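Local coordinates for BtrN (Bacillus circulans, PDB 4M7S), which catalyses the radical S-adenosylmethionine-dependent two-electron oxidation of 2-deoxy-scyllo-inosamine to amino-dideoxy-scyllo-inosose in butirosin biosynthesis, using two [4Fe-4S] clusters, at residues Lys3-Ile8 and Leu51-Arg56; Ala165-Met170 and Asn236-Gln241; Val171-Ala176 and Ser216-Leu221; Gln193-Gly198 and Gly227-Cys232. One frame throughout, in Å; residues are numbered along the deposited sequence.

In the fold
From the N terminus, interaction 1 comes first: residues 3-8 meet residues 51-56, closing the loop that carries helix 38-50 and starting the parallel pairing of strands 7-10 and 56-58. The other contacts lie around the second, auxiliary cluster. Interaction 2 joins residues 165-170 to 236-241 and so brackets the whole segment that holds interactions 3 and 4. These two cross, since residues 193-198 fall between the halves of interaction 3, and 227-232 follow its helix. Interactions 2 and 4 supply ligands to one iron-sulfur cluster. Interaction 3 links both regions: Asn174 bonds to Lys3 and Ser6 of interaction 1 and to Gln241 of interaction 2.

Interaction 1: residues Lys3-Ile8 and Leu51-Arg56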
loop_
_atom_site.group_PDB
_atom_site.type_symbol
_atom_site.label_atom_id
_atom_site.label_comp_id
_atom_site.label_asym_id
_atom_site.label_seq_id
_atom_site.Cartn_x
_atom_site.Cartn_y
_atom_site.Cartn_z
ATOM N N LYS A 3 -15.230 -3.985 9.322
ATOM C CA LYS A 3 -14.887 -2.739 8.638
ATOM C C LYS A 3 -13.965 -2.968 7.431
ATOM O O LYS A 3 -12.937 -3.643 7.541
ATOM C CB LYS A 3 -14.249 -1.770 9.636
ATOM C CG LYS A 3 -13.559 -0.572 9.017
ATOM C CD LYS A 3 -12.645 0.112 10.027
ATOM C CE LYS A 3 -11.665 1.056 9.337
ATOM N NZ LYS A 3 -10.755 0.345 8.384
ATOM N N LEU A 4 -14.333 -2.407 6.280
ATOM C CA LEU A 4 -13.495 -2.503 5.087
ATOM C C LEU A 4 -12.181 -1.765 5.322
ATOM O O LEU A 4 -12.112 -0.864 6.162
ATOM C CB LEU A 4 -14.214 -1.900 3.879
ATOM C CG LEU A 4 -13.659 -2.214 2.483
ATOM C CD1 LEU A 4 -13.934 -3.672 2.116
ATOM C CD2 LEU A 4 -14.232 -1.272 1.423
ATOM N N PHE A 5 -11.140 -2.141 4.583
ATOM C CA PHE A 5 -9.871 -1.424 4.644
ATOM C C PHE A 5 -10.087 0.050 4.301
ATOM O O PHE A 5 -10.979 0.388 3.526
ATOM C CB PHE A 5 -8.843 -2.052 3.696
ATOM C CG PHE A 5 -9.401 -2.409 2.344
ATOM C CD1 PHE A 5 -9.451 -1.466 1.325
ATOM C CD2 PHE A 5 -9.868 -3.691 2.094
ATOM C CE1 PHE A 5 -9.976 -1.795 0.085
ATOM C CE2 PHE A 5 -10.386 -4.031 0.858
ATOM C CZ PHE A 5 -10.445 -3.078 -0.150
ATOM N N SER A 6 -9.280 0.923 4.893
ATOM C CA SER A 6 -9.414 2.348 4.647
ATOM C C SER A 6 -8.330 2.811 3.676
ATOM O O SER A 6 -8.430 3.886 3.089
ATOM C CB SER A 6 -9.337 3.130 5.960
ATOM O OG SER A 6 -8.039 3.042 6.514
HETATM N N MSE A 7 -7.299 1.984 3.511
HETATM C CA MSE A 7 -6.203 2.259 2.580
HETATM C C MSE A 7 -5.889 0.985 1.812
HETATM O O MSE A 7 -5.848 -0.111 2.390
HETATM C CB MSE A 7 -4.954 2.762 3.322
HETATM C CG MSE A 7 -3.635 2.634 2.517
HETATM SE SE MSE A 7 -3.405 3.881 0.995
HETATM C CE MSE A 7 -2.789 5.446 2.001
ATOM N N ILE A 8 -5.710 1.113 0.503
ATOM C CA ILE A 8 -5.231 -0.010 -0.286
ATOM C C ILE A 8 -3.986 0.413 -1.056
ATOM O O ILE A 8 -3.980 1.466 -1.703
ATOM C CB ILE A 8 -6.312 -0.579 -1.233
ATOM C CG1 ILE A 8 -5.729 -1.711 -2.080
ATOM C CG2 ILE A 8 -6.901 0.513 -2.135
ATOM C CD1 ILE A 8 -6.785 -2.588 -2.703
ATOM N N LEU A 51 -17.563 -1.949 -4.419
ATOM C CA LEU A 51 -17.623 -1.653 -2.986
ATOM C C LEU A 51 -17.887 -0.167 -2.727
ATOM O O LEU A 51 -17.951 0.252 -1.579
ATOM C CB LEU A 51 -16.302 -2.044 -2.313
ATOM C CG LEU A 51 -15.897 -3.520 -2.301
ATOM C CD1 LEU A 51 -14.401 -3.670 -1.989
ATOM C CD2 LEU A 51 -16.743 -4.307 -1.290
ATOM N N ASP A 52 -18.029 0.627 -3.789
ATOM C CA ASP A 52 -18.085 2.086 -3.656
ATOM C C ASP A 52 -16.928 2.594 -2.780
ATOM O O ASP A 52 -17.112 3.454 -1.913
ATOM C CB ASP A 52 -19.434 2.529 -3.076
ATOM C CG ASP A 52 -19.710 4.011 -3.291
ATOM O OD1 ASP A 52 -18.953 4.664 -4.039
ATOM O OD2 ASP A 52 -20.696 4.518 -2.714
ATOM N N PHE A 53 -15.742 2.040 -3.005
ATOM C CA PHE A 53 -14.576 2.340 -2.179
ATOM C C PHE A 53 -14.258 3.837 -2.091
ATOM O O PHE A 53 -14.090 4.510 -3.113
ATOM C CB PHE A 53 -13.354 1.584 -2.683
ATOM C CG PHE A 53 -12.127 1.825 -1.860
ATOM C CD1 PHE A 53 -12.064 1.387 -0.540
ATOM C CD2 PHE A 53 -11.044 2.500 -2.396
ATOM C CE1 PHE A 53 -10.934 1.616 0.230
ATOM C CE2 PHE A 53 -9.915 2.737 -1.637
ATOM C CZ PHE A 53 -9.856 2.292 -0.327
ATOM N N ALA A 54 -14.178 4.345 -0.864
ATOM C CA ALA A 54 -14.010 5.775 -0.633
ATOM C C ALA A 54 -12.869 6.071 0.329
ATOM O O ALA A 54 -12.843 7.133 0.948
ATOM C CB ALA A 54 -15.320 6.385 -0.110
ATOM N N GLY A 55 -11.924 5.143 0.453
ATOM C CA GLY A 55 -10.772 5.361 1.308
ATOM C C GLY A 55 -9.594 5.856 0.491
ATOM O O GLY A 55 -9.773 6.407 -0.601
ATOM N N ARG A 56 -8.385 5.655 1.001
ATOM C CA ARG A 56 -7.192 6.068 0.264
ATOM C C ARG A 56 -6.682 4.950 -0.631
ATOM O O ARG A 56 -6.761 3.769 -0.279
ATOM C CB ARG A 56 -6.073 6.473 1.218
ATOM C CG ARG A 56 -6.520 7.076 2.510
ATOM C CD ARG A 56 -6.207 8.546 2.566
ATOM N NE ARG A 56 -6.209 9.034 3.940
ATOM C CZ ARG A 56 -7.309 9.262 4.653
ATOM N NH1 ARG A 56 -8.510 9.049 4.126
ATOM N NH2 ARG A 56 -7.207 9.701 5.899
#
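Phe53 turns its ring toward Phe5 and Leu4 just where strand 7-10 begins to pair in parallel with strand 56-58, the first beta-alpha-beta crossover of the AdoMet radical fold, made through helix 38-50. The two rings meet obliquely, their planes at 47° and their centroids 5.4 Å apart, with the CE1 atoms as the point of approach. Phe53 CG stands anti to its own backbone N (chi1 -179°), which sends the ring across to the N-terminal segment. There its edge takes the carbonyl O of Phe5 and a methyl, CD2 of Leu4, near the ring plane, while Gly55 N lies over the centre of one face. Leu4 also reaches Leu51, methyl CD1 to methyl CD1, at the end nearer the helix, whose C-terminus is finished by a Schellman motif at Asp52. Ile8 brings CG2 obliquely to Phe53 CE2, 3.8 Å away. Helix 205-209 packs on Phe5, Ile8 and Leu51. At the strand start, Arg56 N donates to Ser6 O at 2.7 Å, and Ile8 N returns a bond to Arg56 O at 3.0 Å. Met7 and Arg56 share one face of the sheet, where selenomethionine Met7, bent at chi2 and chi3, curls its methyl CE to 3.5 Å from Arg56 CB.

Interaction 2: residues Ala165-Met170 and Asn236-Gln241; sequences ANMSCM and NNVSVQ. With SF4 (iron/sulfur cluster), chain B.
Cys169 and Asn237 both hold their side chains trans to the main-chain nitrogen, chi1 178° and 171°, and these torsions bring the thiolate and the amide to the same iron-sulfur cluster. Cys169 SG binds iron FE4 at 2.5 Å, while Asn237 ND2 comes within 3.4 Å of sulfide S2. The amide is fixed in rotation from both ends: ND2 donates a straight bond to Val240 O at 2.7 Å, in the amide plane, and OD1 accepts from Val240 N on a lone pair, an Asx motif that folds residues 237-240 into a compact turn. Beyond the turn, Met170 N donates to Gln241 O at 2.6 Å, meeting the carbonyl nearly head-on. Gln241 OE1 takes its hydrogen bond from Asn174 ND2. At the other end, selenomethionine Met167 lays its methyl CE against Val238 CG1, 3.6 Å away. The site is that of the second, auxiliary cluster, in the family's SPASM-related iron-sulfur domain. Arg226 bridges the two segments by donating to Ser168 O and Asn237 O. The loop 165-170 runs from beyond strand 139-143 into the short helix 171-174, while 236-241 follows helix 212-222, whose Leu221 pairs through its backbone with Cys169.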
loop_
_atom_site.group_PDB
_atom_site.type_symbol
_atom_site.label_atom_id
_atom_site.label_comp_id
_atom_site.label_asym_id
_atom_site.label_seq_id
_atom_site.Cartn_x
_atom_site.Cartn_y
_atom_site.Cartn_z
ATOM N N ALA A 165 6.290 -8.815 21.292
ATOM C CA ALA A 165 5.447 -9.999 21.119
ATOM C C ALA A 165 3.992 -9.798 21.552
ATOM O O ALA A 165 3.100 -10.513 21.095
ATOM C CB ALA A 165 6.054 -11.168 21.865
ATOM N N ASN A 166 3.766 -8.837 22.444
ATOM C CA ASN A 166 2.445 -8.588 23.010
ATOM C C ASN A 166 1.822 -7.275 22.540
ATOM O O ASN A 166 0.752 -6.889 23.004
ATOM C CB ASN A 166 2.513 -8.609 24.538
ATOM C CG ASN A 166 2.969 -9.948 25.077
ATOM O OD1 ASN A 166 2.718 -10.987 24.470
ATOM N ND2 ASN A 166 3.646 -9.931 26.222
HETATM N N MSE A 167 2.493 -6.585 21.625
HETATM C CA MSE A 167 1.966 -5.323 21.129
HETATM C C MSE A 167 0.832 -5.535 20.144
HETATM O O MSE A 167 0.869 -6.443 19.312
HETATM C CB MSE A 167 3.046 -4.499 20.443
HETATM C CG MSE A 167 4.171 -4.068 21.341
HETATM SE SE MSE A 167 5.097 -2.530 20.590
HETATM C CE MSE A 167 6.907 -2.970 21.173
ATOM N N SER A 168 -0.173 -4.677 20.236
ATOM C CA SER A 168 -1.255 -4.677 19.269
ATOM C C SER A 168 -0.755 -4.124 17.941
ATOM O O SER A 168 0.305 -3.494 17.865
ATOM C CB SER A 168 -2.386 -3.786 19.754
ATOM O OG SER A 168 -2.001 -2.427 19.648
ATOM N N CYS A 169 -1.525 -4.367 16.890
ATOM C CA CYS A 169 -1.299 -3.686 15.632
ATOM C C CYS A 169 -2.559 -3.683 14.792
ATOM O O CYS A 169 -3.154 -4.729 14.553
ATOM C CB CYS A 169 -0.173 -4.318 14.830
ATOM S SG CYS A 169 0.013 -3.443 13.259
HETATM N N MSE A 170 -2.936 -2.496 14.333
HETATM C CA MSE A 170 -4.186 -2.304 13.621
HETATM C C MSE A 170 -4.011 -2.267 12.107
HETATM O O MSE A 170 -4.993 -2.129 11.387
HETATM C CB MSE A 170 -4.870 -1.019 14.090
HETATM C CG MSE A 170 -4.934 -0.851 15.599
HETATM SE SE MSE A 170 -5.741 -2.385 16.474
HETATM C CE MSE A 170 -7.374 -2.460 15.409
ATOM N N ASN A 236 9.223 -4.524 14.441
ATOM C CA ASN A 236 9.464 -3.434 15.382
ATOM C C ASN A 236 8.628 -2.189 15.077
ATOM O O ASN A 236 9.048 -1.064 15.352
ATOM C CB ASN A 236 10.950 -3.077 15.404
ATOM C CG ASN A 236 11.533 -2.985 14.014
ATOM O OD1 ASN A 236 10.795 -2.974 13.024
ATOM N ND2 ASN A 236 12.859 -2.923 13.924
ATOM N N ASN A 237 7.450 -2.390 14.500
ATOM C CA ASN A 237 6.506 -1.292 14.383
ATOM C C ASN A 237 5.913 -0.984 15.745
ATOM O O ASN A 237 5.251 -1.832 16.340
ATOM C CB ASN A 237 5.374 -1.624 13.418
ATOM C CG ASN A 237 4.267 -0.584 13.451
ATOM O OD1 ASN A 237 4.531 0.608 13.607
ATOM N ND2 ASN A 237 3.018 -1.033 13.320
ATOM N N VAL A 238 6.144 0.231 16.230
ATOM C CA VAL A 238 5.584 0.657 17.507
ATOM C C VAL A 238 4.722 1.911 17.372
ATOM O O VAL A 238 4.009 2.279 18.306
ATOM C CB VAL A 238 6.689 0.918 18.562
ATOM C CG1 VAL A 238 7.530 -0.328 18.772
ATOM C CG2 VAL A 238 7.569 2.088 18.141
ATOM N N SER A 239 4.786 2.561 16.213
ATOM C CA SER A 239 4.140 3.863 16.040
ATOM C C SER A 239 2.976 3.822 15.057
ATOM O O SER A 239 2.053 4.634 15.143
ATOM C CB SER A 239 5.160 4.908 15.570
ATOM O OG SER A 239 5.500 4.708 14.207
ATOM N N VAL A 240 3.027 2.876 14.124
ATOM C CA VAL A 240 2.040 2.807 13.050
ATOM C C VAL A 240 0.840 1.926 13.409
ATOM O O VAL A 240 0.942 0.700 13.408
ATOM C CB VAL A 240 2.683 2.298 11.744
ATOM C CG1 VAL A 240 1.681 2.335 10.594
ATOM C CG2 VAL A 240 3.919 3.122 11.417
ATOM N N GLN A 241 -0.287 2.571 13.707
ATOM C CA GLN A 241 -1.546 1.891 14.035
ATOM C C GLN A 241 -1.425 0.880 15.176
ATOM O O GLN A 241 -1.849 -0.271 15.063
ATOM C CB GLN A 241 -2.172 1.253 12.789
ATOM C CG GLN A 241 -2.608 2.273 11.745
ATOM C CD GLN A 241 -3.310 1.643 10.558
ATOM O OE1 GLN A 241 -3.974 0.615 10.688
ATOM N NE2 GLN A 241 -3.164 2.259 9.391
HETATM FE FE1 SF4 B . 4.363 -5.299 11.932
HETATM FE FE2 SF4 B . 2.597 -7.315 11.741
HETATM FE FE3 SF4 B . 2.742 -5.441 9.835
HETATM FE FE4 SF4 B . 1.702 -4.882 12.219
HETATM S S1 SF4 B . 0.798 -6.342 10.682
HETATM S S2 SF4 B . 3.171 -3.544 11.068
HETATM S S3 SF4 B . 3.043 -6.097 13.627
HETATM S S4 SF4 B . 4.402 -6.955 10.324
#

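Interaction 3: residues Val171-Ala176 and Ser216-Leu221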
loop_
_atom_site.group_PDB
_atom_site.type_symbol
_atom_site.label_atom_id
_atom_site.label_comp_id
_atom_site.label_asym_id
_atom_site.label_seq_id
_atom_site.Cartn_x
_atom_site.Cartn_y
_atom_site.Cartn_z
ATOM N N VAL A 171 -2.777 -2.376 11.618
ATOM C CA VAL A 171 -2.543 -2.346 10.160
ATOM C C VAL A 171 -3.416 -3.352 9.391
ATOM O O VAL A 171 -4.070 -2.973 8.410
ATOM C CB VAL A 171 -1.048 -2.507 9.780
ATOM C CG1 VAL A 171 -0.859 -2.464 8.248
ATOM C CG2 VAL A 171 -0.201 -1.420 10.457
ATOM N N PRO A 172 -3.463 -4.627 9.834
ATOM C CA PRO A 172 -4.322 -5.559 9.085
ATOM C C PRO A 172 -5.820 -5.240 9.190
ATOM O O PRO A 172 -6.600 -5.863 8.471
ATOM C CB PRO A 172 -4.051 -6.917 9.751
ATOM C CG PRO A 172 -2.750 -6.747 10.482
ATOM C CD PRO A 172 -2.718 -5.312 10.910
ATOM N N SER A 173 -6.209 -4.313 10.062
ATOM C CA SER A 173 -7.603 -3.883 10.149
ATOM C C SER A 173 -7.928 -2.718 9.203
ATOM O O SER A 173 -9.107 -2.390 8.991
ATOM C CB SER A 173 -7.948 -3.474 11.580
ATOM O OG SER A 173 -7.689 -4.529 12.481
ATOM N N ASN A 174 -6.888 -2.081 8.667
ATOM C CA ASN A 174 -7.056 -0.851 7.885
ATOM C C ASN A 174 -6.472 -0.886 6.478
ATOM O O ASN A 174 -6.817 -0.063 5.629
ATOM C CB ASN A 174 -6.421 0.331 8.627
ATOM C CG ASN A 174 -7.178 0.705 9.873
ATOM O OD1 ASN A 174 -8.375 0.973 9.819
ATOM N ND2 ASN A 174 -6.490 0.704 11.010
ATOM N N LEU A 175 -5.575 -1.829 6.237
ATOM C CA LEU A 175 -4.740 -1.777 5.044
ATOM C C LEU A 175 -4.766 -3.105 4.317
ATOM O O LEU A 175 -4.605 -4.167 4.931
ATOM C CB LEU A 175 -3.301 -1.439 5.461
ATOM C CG LEU A 175 -2.170 -1.116 4.476
ATOM C CD1 LEU A 175 -1.181 -2.263 4.393
ATOM C CD2 LEU A 175 -2.690 -0.731 3.096
ATOM N N ALA A 176 -4.995 -3.042 3.007
ATOM C CA ALA A 176 -4.751 -4.175 2.127
ATOM C C ALA A 176 -3.628 -3.797 1.161
ATOM O O ALA A 176 -3.589 -2.667 0.661
ATOM C CB ALA A 176 -6.019 -4.542 1.349
ATOM N N SER A 216 -9.095 -13.756 11.117
ATOM C CA SER A 216 -8.450 -14.200 12.343
ATOM C C SER A 216 -7.120 -13.472 12.538
ATOM O O SER A 216 -6.739 -13.163 13.665
ATOM C CB SER A 216 -8.255 -15.717 12.350
ATOM O OG SER A 216 -7.409 -16.128 11.300
ATOM N N PHE A 217 -6.428 -13.173 11.439
ATOM C CA PHE A 217 -5.143 -12.486 11.536
ATOM C C PHE A 217 -5.335 -11.101 12.134
ATOM O O PHE A 217 -4.616 -10.712 13.049
ATOM C CB PHE A 217 -4.462 -12.381 10.164
ATOM C CG PHE A 217 -3.079 -11.780 10.210
ATOM C CD1 PHE A 217 -2.011 -12.497 10.738
ATOM C CD2 PHE A 217 -2.842 -10.506 9.708
ATOM C CE1 PHE A 217 -0.732 -11.949 10.770
ATOM C CE2 PHE A 217 -1.564 -9.955 9.729
ATOM C CZ PHE A 217 -0.514 -10.674 10.265
ATOM N N ARG A 218 -6.308 -10.349 11.625
ATOM C CA ARG A 218 -6.481 -8.982 12.097
ATOM C C ARG A 218 -7.008 -8.970 13.535
ATOM O O ARG A 218 -6.684 -8.070 14.309
ATOM C CB ARG A 218 -7.347 -8.138 11.141
ATOM C CG ARG A 218 -8.843 -8.258 11.335
ATOM C CD ARG A 218 -9.580 -7.267 10.431
ATOM N NE ARG A 218 -9.110 -7.349 9.053
ATOM C CZ ARG A 218 -9.685 -8.088 8.108
ATOM N NH1 ARG A 218 -10.769 -8.795 8.379
ATOM N NH2 ARG A 218 -9.184 -8.111 6.883
ATOM N N LYS A 219 -7.802 -9.981 13.890
ATOM C CA LYS A 219 -8.290 -10.145 15.262
ATOM C C LYS A 219 -7.138 -10.475 16.210
ATOM O O LYS A 219 -7.049 -9.946 17.322
ATOM C CB LYS A 219 -9.341 -11.262 15.313
ATOM C CG LYS A 219 -9.744 -11.707 16.714
ATOM C CD LYS A 219 -10.439 -13.061 16.649
ATOM C CE LYS A 219 -11.444 -13.093 15.497
ATOM N NZ LYS A 219 -11.659 -14.469 14.950
HETATM N N MSE A 220 -6.261 -11.361 15.751
HETATM C CA MSE A 220 -5.096 -11.812 16.509
HETATM C C MSE A 220 -4.139 -10.637 16.769
HETATM O O MSE A 220 -3.594 -10.498 17.863
HETATM C CB MSE A 220 -4.400 -12.919 15.704
HETATM C CG MSE A 220 -3.134 -13.510 16.291
HETATM SE SE MSE A 220 -2.066 -14.454 14.935
HETATM C CE MSE A 220 -3.369 -15.769 14.345
ATOM N N LEU A 221 -3.949 -9.793 15.759
ATOM C CA LEU A 221 -3.060 -8.637 15.885
ATOM C C LEU A 221 -3.723 -7.479 16.632
ATOM O O LEU A 221 -3.047 -6.673 17.281
ATOM C CB LEU A 221 -2.555 -8.170 14.518
ATOM C CG LEU A 221 -1.234 -8.764 14.026
ATOM C CD1 LEU A 221 -0.159 -8.588 15.086
ATOM C CD2 LEU A 221 -1.388 -10.229 13.685
HETATM O O HOH W 1 -5.615 -5.756 13.348
#
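The Phe217 ring has Leu221 CD2 on one face, 3.4 Å above the plane and displaced toward the rim, while Pro172 presents CG obliquely to Phe217 CE2 at 3.5 Å. The second flat group, the guanidinium of Arg218, takes Pro172 O at its edge: NE donates at 3.0 Å along an almost straight line, with the oxygen only 3° out of the guanidinium plane. Seen from the acceptor, however, NE is tilted 35° from the carbonyl plane. Arg218 gets there by placing CG between its own N and C and bending at chi3, so that the chain runs past Pro172 O and brings NE to it. Here the short helix 171-174, leading into strand 175-178, packs on helix 212-222 in the iron-sulfur domain, and Pro172 also belongs to the pocket of the auxiliary cluster. Trp209 also holds Arg218, its O accepting from NH2 and its ring forming a cation-pi pair with the guanidinium. Pro172 and Arg218 also touch CB to CB at 3.8 Å, beside the hydrogen bond. A water ties the helices together at the next residue, accepting from Ser173 OG at 2.6 Å and donating to Arg218 O at 2.7 Å.

Interaction 4: residues Gln193-Gly198 and Gly227-Cys232; sequences QKMVMG and GKSDLC. With SF4 (iron/sulfur cluster), chain B.
Selenomethionine Met195 reaches over to Ser229 and Leu231 in the auxiliary-cluster domain, where an ST motif at Ser229 shapes the chain leading to the cluster ligand Cys232. The Met195 chain is bent at both chi2 (56°) and chi3 (65°), and this double turn curls the methyl CE back to sit 3.5 Å from Leu231 CB and just as near to Ser229 OG. The side chains of Met195 and Leu231 run obliquely to one another, with Met195 CB approaching the methyl CD1 of Leu231 farther along. Lys194 adopts the contrary shape. After a first torsion that sets CG beside its backbone N, the chain is extended right through to NZ and runs past Leu231 CA, so that the ammonium ends near Asp230 O; that hydrogen bond is weak, at 3.5 Å. The carboxylate of Asp230 turns instead to Lys233, with which OD1 forms a salt bridge. Asp190 receives the backbone N of Lys194 on OD1 and that of Met195 on OD2. Ser229 holds OG anti to its main-chain nitrogen (chi1 167°), where it accepts from Cys232 N at 3.1 Å and, in a weak bond, from Leu231 N. The first of these makes the ST motif and helps hold the turn just ahead of the ligand. Phe217 of helix 212-222 touches both Ser229 and Cys232. Leu231 lays its methyl CD2 3.8 Å from sulfide S4, and Cys232 SG binds iron FE2 of the cluster at 2.3 Å.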
loop_
_atom_site.group_PDB
_atom_site.type_symbol
_atom_site.label_atom_id
_atom_site.label_comp_id
_atom_site.label_asym_id
_atom_site.label_seq_id
_atom_site.Cartn_x
_atom_site.Cartn_y
_atom_site.Cartn_z
ATOM N N GLN A 193 6.007 -11.708 1.375
ATOM C CA GLN A 193 4.682 -12.300 1.167
ATOM C C GLN A 193 4.505 -13.582 1.980
ATOM O O GLN A 193 4.158 -14.635 1.442
ATOM C CB GLN A 193 4.435 -12.547 -0.330
ATOM C CG GLN A 193 4.815 -11.344 -1.219
ATOM C CD GLN A 193 4.326 -11.485 -2.661
ATOM O OE1 GLN A 193 3.362 -12.201 -2.931
ATOM N NE2 GLN A 193 4.994 -10.795 -3.593
ATOM N N LYS A 194 4.775 -13.485 3.280
ATOM C CA LYS A 194 4.561 -14.595 4.193
ATOM C C LYS A 194 3.072 -14.809 4.443
ATOM O O LYS A 194 2.645 -15.906 4.789
ATOM C CB LYS A 194 5.260 -14.326 5.530
ATOM C CG LYS A 194 6.780 -14.206 5.454
ATOM C CD LYS A 194 7.310 -13.489 6.682
ATOM C CE LYS A 194 8.821 -13.375 6.666
ATOM N NZ LYS A 194 9.310 -12.828 7.963
HETATM N N MSE A 195 2.292 -13.746 4.281
HETATM C CA MSE A 195 0.879 -13.774 4.635
HETATM C C MSE A 195 0.010 -13.434 3.423
HETATM O O MSE A 195 -0.712 -12.443 3.434
HETATM C CB MSE A 195 0.608 -12.772 5.757
HETATM C CG MSE A 195 -0.321 -13.270 6.840
HETATM SE SE MSE A 195 0.303 -14.929 7.659
HETATM C CE MSE A 195 1.938 -14.265 8.483
ATOM N N VAL A 196 0.094 -14.245 2.375
ATOM C CA VAL A 196 -0.765 -14.060 1.211
ATOM C C VAL A 196 -2.177 -14.491 1.596
ATOM O O VAL A 196 -2.390 -15.631 2.007
ATOM C CB VAL A 196 -0.282 -14.875 0.010
ATOM C CG1 VAL A 196 -1.296 -14.770 -1.143
ATOM C CG2 VAL A 196 1.091 -14.379 -0.438
HETATM N N MSE A 197 -3.120 -13.559 1.496
HETATM C CA MSE A 197 -4.492 -13.786 1.942
HETATM C C MSE A 197 -5.363 -14.277 0.790
HETATM O O MSE A 197 -6.404 -14.893 0.996
HETATM C CB MSE A 197 -5.056 -12.497 2.540
HETATM C CG MSE A 197 -4.246 -12.000 3.733
HETATM SE SE MSE A 197 -4.391 -13.270 5.189
HETATM C CE MSE A 197 -3.704 -12.128 6.625
ATOM N N GLY A 198 -4.919 -14.006 -0.427
ATOM C CA GLY A 198 -5.589 -14.500 -1.617
ATOM C C GLY A 198 -5.036 -13.740 -2.803
ATOM O O GLY A 198 -3.999 -13.092 -2.689
ATOM N N GLY A 227 3.572 -12.393 18.518
ATOM C CA GLY A 227 4.496 -13.501 18.687
ATOM C C GLY A 227 4.065 -14.766 17.976
ATOM O O GLY A 227 4.869 -15.663 17.752
ATOM N N LYS A 228 2.794 -14.826 17.597
ATOM C CA LYS A 228 2.230 -16.037 17.016
ATOM C C LYS A 228 2.396 -16.053 15.502
ATOM O O LYS A 228 2.408 -17.116 14.879
ATOM C CB LYS A 228 0.755 -16.154 17.406
ATOM C CG LYS A 228 0.171 -17.545 17.251
ATOM C CD LYS A 228 -1.040 -17.738 18.153
ATOM C CE LYS A 228 -2.070 -16.626 17.978
ATOM N NZ LYS A 228 -3.139 -16.707 19.030
ATOM N N SER A 229 2.538 -14.858 14.927
ATOM C CA SER A 229 2.687 -14.680 13.489
ATOM C C SER A 229 4.154 -14.636 13.050
ATOM O O SER A 229 4.953 -13.893 13.613
ATOM C CB SER A 229 2.018 -13.372 13.065
ATOM O OG SER A 229 2.409 -13.039 11.753
ATOM N N ASP A 230 4.504 -15.403 12.024
ATOM C CA ASP A 230 5.865 -15.370 11.496
ATOM C C ASP A 230 6.184 -14.026 10.843
ATOM O O ASP A 230 7.351 -13.656 10.700
ATOM C CB ASP A 230 6.086 -16.503 10.493
ATOM C CG ASP A 230 6.217 -17.861 11.164
ATOM O OD1 ASP A 230 6.443 -17.905 12.398
ATOM O OD2 ASP A 230 6.107 -18.884 10.449
ATOM N N LEU A 231 5.139 -13.307 10.440
ATOM C CA LEU A 231 5.292 -11.965 9.892
ATOM C C LEU A 231 5.601 -10.998 11.028
ATOM O O LEU A 231 6.579 -10.257 10.976
ATOM C CB LEU A 231 3.994 -11.524 9.208
ATOM C CG LEU A 231 3.987 -10.601 7.987
ATOM C CD1 LEU A 231 2.659 -9.821 7.911
ATOM C CD2 LEU A 231 5.217 -9.676 7.870
ATOM N N CYS A 232 4.766 -11.021 12.062
ATOM C CA CYS A 232 4.771 -9.957 13.076
ATOM C C CYS A 232 5.716 -10.146 14.257
ATOM O O CYS A 232 6.118 -9.168 14.889
ATOM C CB CYS A 232 3.350 -9.738 13.601
ATOM S SG CYS A 232 2.171 -9.472 12.255
HETATM FE FE1 SF4 B . 4.363 -5.299 11.932
HETATM FE FE2 SF4 B . 2.597 -7.315 11.741
HETATM FE FE3 SF4 B . 2.742 -5.441 9.835
HETATM FE FE4 SF4 B . 1.702 -4.882 12.219
HETATM S S1 SF4 B . 0.798 -6.342 10.682
HETATM S S2 SF4 B . 3.171 -3.544 11.068
HETATM S S3 SF4 B . 3.043 -6.097 13.627
HETATM S S4 SF4 B . 4.402 -6.955 10.324
#